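PDB 6LPI: acetolactate synthase isozyme 1 large subunit from Escherichia coli, which belongs to the thiamine diphosphate enzyme family and binds thiamine diphosphate, a magnesium ion and flavin-adenine dinucleotide. Local coordinates for residues P194-E199 with I323-D328; D203-I208 with A332-L337; A301-V306 with K315-H320; V215-G220 with A284-R289. All blocks are in the same frame, centred on the assembly; numbering follows the deposited sequence.

Interaction 1. Residues P194-E199 with I323-D328; sequences PAFSEE and IQADVD. With FAD (flavin-adenine dinucleotide), chain I.
Phe196 packs against Ile323 and Ala325 with its CB and one side of its ring. Its CB lies 3.8 Å from Ile323 CG2, and CG faces both that methyl and Ala325 CB. Further along the ring CD2 comes within 3.4 Å of Ala325 CB, with CE2 close behind. The chi1 of 45° places the ring between its own backbone N and carbonyl carbon, and from there it can lean on both residues obliquely. CE1, toward the far end of the ring, packs on Gln333 of helix 327-334. This is the edge of the central domain, a Rossmann-like parallel sheet whose outermost strand, 321-324, is flanked at its outer edge by the chain that leads into helix 198-210. Two residues back, Pro194 turns its ring to Gln324: CB lies 3.3 Å from Gln324 O, and CG 3.8 Å from Gln324 NE2. The Gln324 side chain crosses the proline at about a right angle, its OE1 hydrogen-bonded to Arg310. Further on, the chain reads the adenine of flavin-adenine dinucleotide: Asp326 OD1 accepts from N6A at 3.0 Å, and Val327 N donates to N1A at 3.1 Å. Asp326 OD2 caps the following helix at Asp329 N.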
# COMPACT_ATOMS: atom_id res chain seq x y z
N PRO B 194 -19.00 6.98 1.31
CA PRO B 194 -19.58 8.22 1.84
C PRO B 194 -20.45 8.98 0.84
O PRO B 194 -20.27 8.89 -0.38
CB PRO B 194 -18.33 9.06 2.19
CG PRO B 194 -17.23 8.07 2.35
CD PRO B 194 -17.53 6.95 1.40
N ALA B 195 -21.36 9.78 1.38
CA ALA B 195 -22.15 10.70 0.57
C ALA B 195 -21.39 12.00 0.37
O ALA B 195 -20.48 12.34 1.13
CB ALA B 195 -23.50 10.99 1.23
N PHE B 196 -21.80 12.75 -0.65
CA PHE B 196 -21.11 13.99 -0.97
C PHE B 196 -22.06 14.93 -1.69
O PHE B 196 -22.84 14.51 -2.54
CB PHE B 196 -19.88 13.69 -1.83
CG PHE B 196 -20.14 12.71 -2.94
CD1 PHE B 196 -20.49 13.14 -4.20
CD2 PHE B 196 -20.05 11.34 -2.71
CE1 PHE B 196 -20.72 12.24 -5.23
CE2 PHE B 196 -20.27 10.43 -3.73
CZ PHE B 196 -20.61 10.88 -4.99
N SER B 197 -21.93 16.22 -1.39
CA SER B 197 -22.87 17.21 -1.89
C SER B 197 -22.72 17.42 -3.39
O SER B 197 -21.61 17.44 -3.94
CB SER B 197 -22.67 18.54 -1.17
OG SER B 197 -21.43 19.12 -1.52
N GLU B 198 -23.87 17.63 -4.05
CA GLU B 198 -23.89 17.97 -5.46
C GLU B 198 -23.30 19.36 -5.71
O GLU B 198 -22.76 19.62 -6.79
CB GLU B 198 -25.33 17.88 -5.97
CG GLU B 198 -25.52 18.01 -7.48
CD GLU B 198 -26.77 18.80 -7.85
OE1 GLU B 198 -27.02 19.00 -9.06
OE2 GLU B 198 -27.52 19.22 -6.94
N GLU B 199 -23.35 20.25 -4.71
CA GLU B 199 -22.72 21.56 -4.87
C GLU B 199 -21.21 21.42 -5.05
O GLU B 199 -20.59 22.16 -5.82
CB GLU B 199 -23.04 22.46 -3.67
CG GLU B 199 -21.87 23.38 -3.28
CD GLU B 199 -22.24 24.53 -2.34
OE1 GLU B 199 -23.05 24.33 -1.40
OE2 GLU B 199 -21.70 25.65 -2.54
N ILE B 323 -13.70 16.56 -1.45
CA ILE B 323 -14.76 15.57 -1.45
C ILE B 323 -14.23 14.35 -0.75
O ILE B 323 -13.17 13.84 -1.12
CB ILE B 323 -15.18 15.18 -2.87
CG1 ILE B 323 -15.70 16.39 -3.62
CG2 ILE B 323 -16.19 14.03 -2.86
CD1 ILE B 323 -17.11 16.48 -3.57
N GLN B 324 -14.97 13.85 0.23
CA GLN B 324 -14.62 12.58 0.86
C GLN B 324 -15.55 11.58 0.21
O GLN B 324 -16.72 11.48 0.57
CB GLN B 324 -14.79 12.58 2.36
CG GLN B 324 -14.52 11.22 2.90
CD GLN B 324 -15.16 10.99 4.22
OE1 GLN B 324 -15.87 11.85 4.73
NE2 GLN B 324 -14.89 9.82 4.81
N ALA B 325 -15.03 10.82 -0.74
CA ALA B 325 -15.88 9.89 -1.46
C ALA B 325 -15.01 8.90 -2.21
O ALA B 325 -13.78 9.01 -2.25
CB ALA B 325 -16.77 10.65 -2.44
N ASP B 326 -15.68 7.90 -2.78
CA ASP B 326 -15.05 7.02 -3.74
C ASP B 326 -14.92 7.71 -5.10
O ASP B 326 -15.85 8.36 -5.56
CB ASP B 326 -15.88 5.74 -3.87
CG ASP B 326 -15.51 4.97 -5.09
OD1 ASP B 326 -14.63 4.08 -4.99
OD2 ASP B 326 -16.10 5.26 -6.15
N VAL B 327 -13.75 7.57 -5.74
CA VAL B 327 -13.50 8.30 -6.99
C VAL B 327 -14.52 7.93 -8.07
O VAL B 327 -14.97 8.79 -8.84
CB VAL B 327 -12.08 8.06 -7.52
CG1 VAL B 327 -11.71 9.17 -8.49
CG2 VAL B 327 -11.11 8.01 -6.41
N ASP B 328 -14.89 6.65 -8.16
CA ASP B 328 -15.83 6.23 -9.19
C ASP B 328 -17.12 7.02 -9.07
O ASP B 328 -17.56 7.66 -10.02
CB ASP B 328 -16.13 4.74 -9.08
CG ASP B 328 -16.40 4.08 -10.42
OD1 ASP B 328 -15.99 4.65 -11.46
OD2 ASP B 328 -17.05 3.01 -10.43
PA FAD I . -1.27 5.71 -1.96
O1A FAD I . -1.05 4.68 -3.00
O2A FAD I . -0.99 5.32 -0.54
O5B FAD I . -2.78 6.09 -2.22
C5B FAD I . -3.80 5.87 -1.22
C4B FAD I . -4.69 7.08 -1.21
O4B FAD I . -5.85 6.87 -2.05
C3B FAD I . -5.24 7.44 0.17
O3B FAD I . -5.29 8.87 0.28
C2B FAD I . -6.60 6.75 0.15
O2B FAD I . -7.54 7.26 1.08
C1B FAD I . -7.02 7.06 -1.28
N9A FAD I . -8.08 6.23 -1.82
C8A FAD I . -8.13 4.86 -1.87
N7A FAD I . -9.21 4.39 -2.44
C5A FAD I . -9.93 5.52 -2.79
C6A FAD I . -11.17 5.71 -3.42
N6A FAD I . -11.96 4.71 -3.83
N1A FAD I . -11.60 6.98 -3.60
C2A FAD I . -10.83 7.98 -3.18
N3A FAD I . -9.64 7.93 -2.58
C4A FAD I . -9.24 6.67 -2.41
N1 FAD I . 6.27 8.19 -5.52
C2 FAD I . 6.11 9.19 -6.43
O2 FAD I . 5.00 9.66 -6.67
N3 FAD I . 7.20 9.68 -7.13
C4 FAD I . 8.50 9.25 -6.99
O4 FAD I . 9.39 9.76 -7.67
C4X FAD I . 8.67 8.19 -6.00
N5 FAD I . 9.88 7.72 -5.79
C5X FAD I . 10.02 6.70 -4.86
C6 FAD I . 11.30 6.17 -4.63
C7 FAD I . 11.48 5.13 -3.71
C7M FAD I . 12.87 4.59 -3.48
C8 FAD I . 10.38 4.62 -3.01
C8M FAD I . 10.56 3.52 -1.99
C9 FAD I . 9.12 5.15 -3.23
C9A FAD I . 8.93 6.19 -4.14
N10 FAD I . 7.66 6.74 -4.39
C10 FAD I . 7.49 7.74 -5.31
C1' FAD I . 6.47 6.25 -3.68
C2' FAD I . 6.09 7.12 -2.50
O2' FAD I . 6.86 6.76 -1.35
C3' FAD I . 4.61 6.91 -2.17
O3' FAD I . 4.37 5.53 -1.93
C4' FAD I . 3.65 7.38 -3.26
O4' FAD I . 4.17 8.57 -3.85
C5' FAD I . 2.27 7.64 -2.73
O5' FAD I . 1.33 7.64 -3.82
P FAD I . -0.19 7.81 -3.56
O1P FAD I . -0.47 9.28 -3.25
O2P FAD I . -0.88 7.23 -4.58
O3P FAD I . -0.38 6.99 -2.26

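Interaction 2. Residues D203-I208 with A332-L337; sequences DAAAMI and AQLIPL
Leu334 and Ala205 bury the most surface here, nearly equal shares, and they meet directly: Leu334 CD1 lies 3.6 Å from Ala205 CB. With CG of Leu334 anti to its own backbone N (chi1 177°), the side chain reaches across to helix 198-210 and splits its two methyls between neighbours one turn apart. CD1 takes Ala205, where it also approaches the backbone N, while CD2 meets Ile208 CD1 at 4.2 Å, those two side chains reaching toward each other tip to tip. The Ala205 methyl has a second neighbour. Leu337, in the 3-10 segment 335-337, puts its CB 3.9 Å from Ala205 CB and its backbone O 3.7 Å from the same methyl. A backbone hydrogen bond runs from Leu337 N to Leu334 O, and both leucines point toward helix 198-210. Leu337 O has its polar partner in Asn209 ND2, a little further along the first helix. No hydrogen bond links the two segments themselves. Helix 198-210 also packs on the sheet, Ala204 and Ile208 touching Ile304. Two neighbouring helices packed over one parallel sheet are typical of the Rossmann-like central domain of this enzyme family.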
# COMPACT_ATOMS: atom_id res chain seq x y z
N ASP B 203 -19.05 22.70 -8.15
CA ASP B 203 -17.98 23.67 -7.99
C ASP B 203 -16.68 23.16 -8.60
O ASP B 203 -15.94 23.94 -9.22
CB ASP B 203 -17.74 23.93 -6.51
CG ASP B 203 -18.86 24.69 -5.86
OD1 ASP B 203 -19.65 25.35 -6.59
OD2 ASP B 203 -18.95 24.65 -4.62
N ALA B 204 -16.42 21.87 -8.48
CA ALA B 204 -15.26 21.29 -9.16
C ALA B 204 -15.42 21.35 -10.67
O ALA B 204 -14.48 21.72 -11.39
CB ALA B 204 -15.02 19.86 -8.68
N ALA B 205 -16.60 20.97 -11.19
CA ALA B 205 -16.82 21.07 -12.63
C ALA B 205 -16.59 22.49 -13.13
O ALA B 205 -15.99 22.69 -14.20
CB ALA B 205 -18.23 20.59 -12.99
N ALA B 206 -17.04 23.48 -12.36
CA ALA B 206 -16.80 24.87 -12.76
C ALA B 206 -15.30 25.19 -12.76
O ALA B 206 -14.78 25.82 -13.70
CB ALA B 206 -17.57 25.80 -11.83
N MET B 207 -14.59 24.77 -11.72
CA MET B 207 -13.18 25.09 -11.66
C MET B 207 -12.40 24.42 -12.80
O MET B 207 -11.51 25.04 -13.40
CB MET B 207 -12.65 24.67 -10.30
CG MET B 207 -13.12 25.60 -9.19
SD MET B 207 -12.27 25.30 -7.65
CE MET B 207 -10.70 26.05 -8.03
N ILE B 208 -12.76 23.18 -13.15
CA ILE B 208 -12.09 22.48 -14.23
C ILE B 208 -12.42 23.12 -15.56
O ILE B 208 -11.56 23.29 -16.43
CB ILE B 208 -12.47 20.98 -14.22
CG1 ILE B 208 -11.78 20.23 -13.08
CG2 ILE B 208 -12.16 20.33 -15.57
CD1 ILE B 208 -12.46 18.93 -12.73
N ALA B 332 -18.48 9.59 -11.86
CA ALA B 332 -19.80 9.37 -12.43
C ALA B 332 -20.65 10.63 -12.33
O ALA B 332 -21.26 11.06 -13.30
CB ALA B 332 -20.48 8.18 -11.76
N GLN B 333 -20.64 11.27 -11.17
CA GLN B 333 -21.50 12.44 -11.10
C GLN B 333 -20.84 13.69 -11.70
O GLN B 333 -21.51 14.72 -11.83
CB GLN B 333 -21.90 12.65 -9.64
CG GLN B 333 -23.27 12.08 -9.29
CD GLN B 333 -23.65 12.36 -7.85
OE1 GLN B 333 -23.83 13.51 -7.44
NE2 GLN B 333 -23.79 11.29 -7.06
N LEU B 334 -19.58 13.62 -12.11
CA LEU B 334 -18.83 14.79 -12.56
C LEU B 334 -18.57 14.85 -14.05
O LEU B 334 -18.65 15.93 -14.63
CB LEU B 334 -17.48 14.87 -11.84
CG LEU B 334 -16.57 16.03 -12.28
CD1 LEU B 334 -17.11 17.39 -11.82
CD2 LEU B 334 -15.13 15.85 -11.79
N ILE B 335 -18.27 13.72 -14.69
CA ILE B 335 -17.91 13.76 -16.11
C ILE B 335 -18.98 14.41 -16.97
O ILE B 335 -18.62 15.24 -17.82
CB ILE B 335 -17.52 12.35 -16.60
CG1 ILE B 335 -16.19 11.95 -15.97
CG2 ILE B 335 -17.35 12.36 -18.08
CD1 ILE B 335 -15.92 10.48 -16.03
N PRO B 336 -20.28 14.14 -16.80
CA PRO B 336 -21.28 14.81 -17.66
C PRO B 336 -21.36 16.32 -17.45
O PRO B 336 -22.02 17.00 -18.24
CB PRO B 336 -22.60 14.12 -17.27
CG PRO B 336 -22.35 13.53 -15.95
CD PRO B 336 -20.92 13.12 -15.96
N LEU B 337 -20.78 16.85 -16.39
CA LEU B 337 -20.77 18.28 -16.14
C LEU B 337 -19.48 18.96 -16.58
O LEU B 337 -19.39 20.19 -16.50
CB LEU B 337 -21.06 18.57 -14.67
CG LEU B 337 -22.53 18.31 -14.34
CD1 LEU B 337 -22.79 16.92 -13.74
CD2 LEU B 337 -23.05 19.39 -13.44

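Interaction 3. Residues A301-V306 with K315-H320; sequences AKIIHV and KIKQPH
A chi1 of -65° sets the His320 ring beside its own backbone N, and Lys302, with chi1 at -60° and a bend at chi2, folds its chain over that ring. The lysine crosses the imidazole at about a right angle, in a CH-pi contact. Its CD stands 3.9 Å from the ring centroid, above one face but displaced toward the rim. The backbone beneath is tied by one hydrogen bond, His320 N to Ile303 O at 2.7 Å, with the acceptor met in the carbonyl plane and an N-H...O angle of 147°. The loop 315-320 is on its way back into the central domain's parallel sheet, where strand 321-324 will lie beside strand 302-307. Residues 317-320 run at 90° to residues 301-305 before turning in. Beneath the loop Ile303 divides its branches: CG2 lies 4.0 Å from Pro319 CB, and CD1 is 4.0 Å from Lys317 CB, crossing that side chain nearly perpendicularly. Pro319 CB also meets His305 CB at 3.8 Å. The polar ends of His305 and Lys317 are held elsewhere. His305 NE2 is hydrogen-bonded to Ala284 O, and Lys317 NZ to the backbone oxygens of Thr294 and Phe297.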
# COMPACT_ATOMS: atom_id res chain seq x y z
N ALA B 301 -1.62 27.05 -7.94
CA ALA B 301 -2.65 26.12 -8.36
C ALA B 301 -3.70 26.01 -7.27
O ALA B 301 -3.38 25.83 -6.09
CB ALA B 301 -2.06 24.72 -8.64
N LYS B 302 -4.95 26.20 -7.68
CA LYS B 302 -6.05 25.82 -6.83
C LYS B 302 -6.15 24.30 -6.88
O LYS B 302 -5.72 23.67 -7.85
CB LYS B 302 -7.35 26.49 -7.28
CG LYS B 302 -7.27 27.99 -7.24
CD LYS B 302 -8.52 28.62 -6.70
CE LYS B 302 -8.24 30.05 -6.30
NZ LYS B 302 -7.10 30.06 -5.34
N ILE B 303 -6.68 23.71 -5.82
CA ILE B 303 -6.64 22.26 -5.70
C ILE B 303 -8.04 21.72 -5.48
O ILE B 303 -8.80 22.23 -4.64
CB ILE B 303 -5.68 21.82 -4.58
CG1 ILE B 303 -4.24 22.18 -4.97
CG2 ILE B 303 -5.88 20.34 -4.25
CD1 ILE B 303 -3.20 21.87 -3.92
N ILE B 304 -8.36 20.67 -6.22
CA ILE B 304 -9.48 19.81 -5.92
C ILE B 304 -8.90 18.47 -5.47
O ILE B 304 -7.95 17.95 -6.08
CB ILE B 304 -10.42 19.63 -7.12
CG1 ILE B 304 -10.54 20.93 -7.90
CG2 ILE B 304 -11.78 19.15 -6.68
CD1 ILE B 304 -11.28 20.77 -9.22
N HIS B 305 -9.47 17.92 -4.41
CA HIS B 305 -8.92 16.73 -3.80
C HIS B 305 -10.09 15.82 -3.44
O HIS B 305 -10.93 16.18 -2.61
CB HIS B 305 -8.09 17.12 -2.56
CG HIS B 305 -7.27 16.00 -1.99
ND1 HIS B 305 -6.72 16.05 -0.73
CD2 HIS B 305 -6.88 14.81 -2.51
CE1 HIS B 305 -6.05 14.94 -0.49
NE2 HIS B 305 -6.13 14.18 -1.56
N VAL B 306 -10.11 14.62 -4.03
CA VAL B 306 -11.15 13.61 -3.78
C VAL B 306 -10.48 12.39 -3.18
O VAL B 306 -9.67 11.73 -3.85
CB VAL B 306 -11.92 13.20 -5.05
CG1 VAL B 306 -13.11 12.33 -4.67
CG2 VAL B 306 -12.41 14.42 -5.79
N LYS B 315 -4.58 17.23 5.07
CA LYS B 315 -3.47 16.78 5.88
C LYS B 315 -2.17 17.48 5.49
O LYS B 315 -1.39 17.86 6.37
CB LYS B 315 -3.32 15.26 5.78
CG LYS B 315 -2.09 14.72 6.48
CD LYS B 315 -2.01 13.22 6.27
CE LYS B 315 -1.38 12.86 4.93
NZ LYS B 315 -1.08 11.40 4.91
N ILE B 316 -1.93 17.71 4.18
CA ILE B 316 -0.66 18.24 3.72
C ILE B 316 -0.82 19.52 2.90
O ILE B 316 -0.08 20.49 3.10
CB ILE B 316 0.14 17.18 2.95
CG1 ILE B 316 0.34 15.95 3.88
CG2 ILE B 316 1.44 17.78 2.47
CD1 ILE B 316 1.53 15.12 3.60
N LYS B 317 -1.73 19.52 1.92
CA LYS B 317 -2.11 20.71 1.17
C LYS B 317 -3.59 20.99 1.39
O LYS B 317 -4.41 20.07 1.43
CB LYS B 317 -1.85 20.57 -0.36
CG LYS B 317 -0.39 20.57 -0.80
CD LYS B 317 0.25 21.94 -0.77
CE LYS B 317 0.53 22.44 -2.17
NZ LYS B 317 1.36 23.69 -2.10
N GLN B 318 -3.96 22.25 1.53
CA GLN B 318 -5.36 22.56 1.79
C GLN B 318 -6.08 22.68 0.45
O GLN B 318 -5.61 23.41 -0.42
CB GLN B 318 -5.49 23.84 2.60
CG GLN B 318 -4.73 23.77 3.92
CD GLN B 318 -5.50 23.09 5.02
OE1 GLN B 318 -4.91 22.56 5.97
NE2 GLN B 318 -6.83 23.13 4.93
N PRO B 319 -7.14 21.93 0.22
CA PRO B 319 -7.81 21.99 -1.08
C PRO B 319 -8.85 23.10 -1.09
O PRO B 319 -9.32 23.57 -0.06
CB PRO B 319 -8.48 20.61 -1.19
CG PRO B 319 -8.80 20.24 0.20
CD PRO B 319 -7.75 20.91 1.10
N HIS B 320 -9.18 23.53 -2.30
CA HIS B 320 -10.25 24.49 -2.45
C HIS B 320 -11.60 23.81 -2.59
O HIS B 320 -12.63 24.38 -2.20
CB HIS B 320 -9.95 25.39 -3.64
CG HIS B 320 -8.73 26.24 -3.44
ND1 HIS B 320 -7.46 25.71 -3.42
CD2 HIS B 320 -8.59 27.57 -3.25
CE1 HIS B 320 -6.59 26.68 -3.24
NE2 HIS B 320 -7.25 27.82 -3.13

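Interaction 4. Residues V215-G220 with A284-R289; sequences VLYLGG and ARFDDR. With FAD (flavin-adenine dinucleotide), chain I.
Tyr217 presents two different sides of its ring to the 284-289 loop. Over one face sits the methyl of Ala284, a CH-pi contact with CB 3.8 Å from the ring centroid and closest to CE1. The tyrosine edge is turned toward the face of Phe286, a T-shaped pair whose planes stand at 84° with centroids 5.7 Å apart. Gly219 brings its CA within 3.9 Å of Ala284 N. Gly219 and Ala284 lie just past the C-terminal ends of adjacent strands 214-218 and 278-282 in the parallel sheet of the central domain, and, as is usual in Rossmann-like folds, the loops there hold the dinucleotide. Its diphosphate is gripped from both segments: Gly220 N donates to O2P at 2.7 Å in a nearly straight bond, and Arg285 N donates to O1P at 2.9 Å. The Arg285 side chain, extended from CG to NE, lays its guanidinium edge along the diphosphate and gives O2A a bond of 3.2 Å from NE. Its NH1 pairs with Asp287 OD1 in a salt bridge. The other carboxylate oxygen, OD2, caps the helix by accepting from Arg289 N, and one face of the Arg289 guanidinium lies near C8 and C8M of the flavin, offset toward the guanidinium rim.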
# COMPACT_ATOMS: atom_id res chain seq x y z
N VAL B 215 -3.97 20.04 -14.47
CA VAL B 215 -3.33 18.74 -14.54
C VAL B 215 -4.11 17.81 -13.64
O VAL B 215 -4.68 18.23 -12.62
CB VAL B 215 -1.84 18.73 -14.14
CG1 VAL B 215 -1.10 19.91 -14.73
CG2 VAL B 215 -1.69 18.61 -12.65
N LEU B 216 -4.21 16.56 -14.06
CA LEU B 216 -4.89 15.51 -13.32
C LEU B 216 -3.82 14.67 -12.64
O LEU B 216 -2.88 14.20 -13.29
CB LEU B 216 -5.79 14.70 -14.26
CG LEU B 216 -6.47 13.41 -13.84
CD1 LEU B 216 -7.52 13.72 -12.81
CD2 LEU B 216 -7.14 12.79 -15.04
N TYR B 217 -3.88 14.59 -11.34
CA TYR B 217 -2.86 13.99 -10.50
C TYR B 217 -3.46 12.72 -9.89
O TYR B 217 -4.29 12.78 -8.98
CB TYR B 217 -2.39 15.04 -9.49
CG TYR B 217 -1.59 14.61 -8.30
CD1 TYR B 217 -0.94 13.39 -8.24
CD2 TYR B 217 -1.51 15.44 -7.20
CE1 TYR B 217 -0.22 13.02 -7.13
CE2 TYR B 217 -0.80 15.08 -6.09
CZ TYR B 217 -0.16 13.87 -6.05
OH TYR B 217 0.55 13.53 -4.93
N LEU B 218 -3.05 11.56 -10.41
CA LEU B 218 -3.59 10.27 -10.01
C LEU B 218 -2.71 9.55 -9.01
O LEU B 218 -1.48 9.58 -9.11
CB LEU B 218 -3.79 9.37 -11.23
CG LEU B 218 -4.54 10.05 -12.33
CD1 LEU B 218 -4.76 9.04 -13.48
CD2 LEU B 218 -5.85 10.52 -11.70
N GLY B 219 -3.37 8.90 -8.04
CA GLY B 219 -2.71 8.10 -7.04
C GLY B 219 -3.28 6.69 -7.00
O GLY B 219 -4.15 6.31 -7.79
N GLY B 220 -2.75 5.91 -6.06
CA GLY B 220 -3.12 4.51 -5.95
C GLY B 220 -4.58 4.26 -5.61
O GLY B 220 -5.00 3.10 -5.61
N ALA B 284 -4.63 10.41 -4.52
CA ALA B 284 -3.28 10.66 -4.05
C ALA B 284 -3.30 11.32 -2.69
O ALA B 284 -4.29 11.95 -2.30
CB ALA B 284 -2.50 11.54 -5.03
N ARG B 285 -2.15 11.26 -2.00
CA ARG B 285 -2.05 11.67 -0.61
C ARG B 285 -0.88 12.64 -0.38
O ARG B 285 -0.35 12.72 0.74
CB ARG B 285 -1.90 10.43 0.29
CG ARG B 285 -0.56 9.72 0.19
CD ARG B 285 -0.44 8.54 1.15
NE ARG B 285 0.70 7.66 0.84
CZ ARG B 285 1.88 7.71 1.45
NH1 ARG B 285 2.10 8.59 2.41
NH2 ARG B 285 2.84 6.88 1.12
N PHE B 286 -0.44 13.33 -1.44
CA PHE B 286 0.63 14.34 -1.38
C PHE B 286 1.86 13.85 -0.61
O PHE B 286 2.43 14.57 0.21
CB PHE B 286 0.12 15.65 -0.78
CG PHE B 286 -0.99 16.27 -1.56
CD1 PHE B 286 -2.31 16.01 -1.20
CD2 PHE B 286 -0.74 17.12 -2.63
CE1 PHE B 286 -3.38 16.57 -1.89
CE2 PHE B 286 -1.80 17.70 -3.33
CZ PHE B 286 -3.13 17.42 -2.96
N ASP B 287 2.26 12.60 -0.84
CA ASP B 287 3.48 12.13 -0.21
C ASP B 287 4.64 12.99 -0.70
O ASP B 287 4.66 13.44 -1.85
CB ASP B 287 3.69 10.63 -0.52
CG ASP B 287 4.90 10.03 0.20
OD1 ASP B 287 4.72 9.43 1.29
OD2 ASP B 287 6.03 10.12 -0.35
N ASP B 288 5.60 13.24 0.19
CA ASP B 288 6.70 14.14 -0.15
C ASP B 288 7.45 13.63 -1.37
O ASP B 288 7.94 14.44 -2.17
CB ASP B 288 7.66 14.32 1.04
CG ASP B 288 8.13 12.99 1.62
OD1 ASP B 288 7.29 12.19 2.11
OD2 ASP B 288 9.36 12.75 1.57
N ARG B 289 7.56 12.31 -1.53
CA ARG B 289 8.29 11.75 -2.65
C ARG B 289 7.62 12.00 -3.99
O ARG B 289 8.29 11.95 -5.02
CB ARG B 289 8.47 10.25 -2.42
CG ARG B 289 9.60 9.92 -1.44
CD ARG B 289 9.63 8.44 -1.04
NE ARG B 289 10.94 8.03 -0.52
CZ ARG B 289 11.16 7.03 0.33
NH1 ARG B 289 10.14 6.28 0.78
NH2 ARG B 289 12.39 6.77 0.73
PA FAD I . -1.27 5.71 -1.96
O1A FAD I . -1.05 4.68 -3.00
O2A FAD I . -0.99 5.32 -0.54
O5B FAD I . -2.78 6.09 -2.22
C5B FAD I . -3.80 5.87 -1.22
C4B FAD I . -4.69 7.08 -1.21
O4B FAD I . -5.85 6.87 -2.05
C3B FAD I . -5.24 7.44 0.17
O3B FAD I . -5.29 8.87 0.28
C2B FAD I . -6.60 6.75 0.15
O2B FAD I . -7.54 7.26 1.08
C1B FAD I . -7.02 7.06 -1.28
N9A FAD I . -8.08 6.23 -1.82
C8A FAD I . -8.13 4.86 -1.87
N7A FAD I . -9.21 4.39 -2.44
C5A FAD I . -9.93 5.52 -2.79
C6A FAD I . -11.17 5.71 -3.42
N6A FAD I . -11.96 4.71 -3.83
N1A FAD I . -11.60 6.98 -3.60
C2A FAD I . -10.83 7.98 -3.18
N3A FAD I . -9.64 7.93 -2.58
C4A FAD I . -9.24 6.67 -2.41
N1 FAD I . 6.27 8.19 -5.52
C2 FAD I . 6.11 9.19 -6.43
O2 FAD I . 5.00 9.66 -6.67
N3 FAD I . 7.20 9.68 -7.13
C4 FAD I . 8.50 9.25 -6.99
O4 FAD I . 9.39 9.76 -7.67
C4X FAD I . 8.67 8.19 -6.00
N5 FAD I . 9.88 7.72 -5.79
C5X FAD I . 10.02 6.70 -4.86
C6 FAD I . 11.30 6.17 -4.63
C7 FAD I . 11.48 5.13 -3.71
C7M FAD I . 12.87 4.59 -3.48
C8 FAD I . 10.38 4.62 -3.01
C8M FAD I . 10.56 3.52 -1.99
C9 FAD I . 9.12 5.15 -3.23
C9A FAD I . 8.93 6.19 -4.14
N10 FAD I . 7.66 6.74 -4.39
C10 FAD I . 7.49 7.74 -5.31
C1' FAD I . 6.47 6.25 -3.68
C2' FAD I . 6.09 7.12 -2.50
O2' FAD I . 6.86 6.76 -1.35
C3' FAD I . 4.61 6.91 -2.17
O3' FAD I . 4.37 5.53 -1.93
C4' FAD I . 3.65 7.38 -3.26
O4' FAD I . 4.17 8.57 -3.85
C5' FAD I . 2.27 7.64 -2.73
O5' FAD I . 1.33 7.64 -3.82
P FAD I . -0.19 7.81 -3.56
O1P FAD I . -0.47 9.28 -3.25
O2P FAD I . -0.88 7.23 -4.58
O3P FAD I . -0.38 6.99 -2.26

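All four contacts lie in or against the central domain, at different depths. Interactions 2 and 4 are largely buried, whereas 1 and 3 are partly exposed, 1 at the outermost strand 321-324 and 3 at its neighbour 302-307. Interactions 1 and 2 share helices 198-210 and 327-334, make mainly van der Waals contacts, and touch each other through Phe196 and Gln333. Interaction 3 continues into interaction 1, Ile323 N probably bonding His305 O, and beneath helix 198-210 it meets interaction 2 through Ile304. Its His305 reaches interaction 4, near Ala284 and Phe286. Interactions 1 and 4 hold one flavin-adenine dinucleotide, 1 by its adenine, 4 by its diphosphate and flavin side; only interaction 3 has a hydrogen bond between its segments.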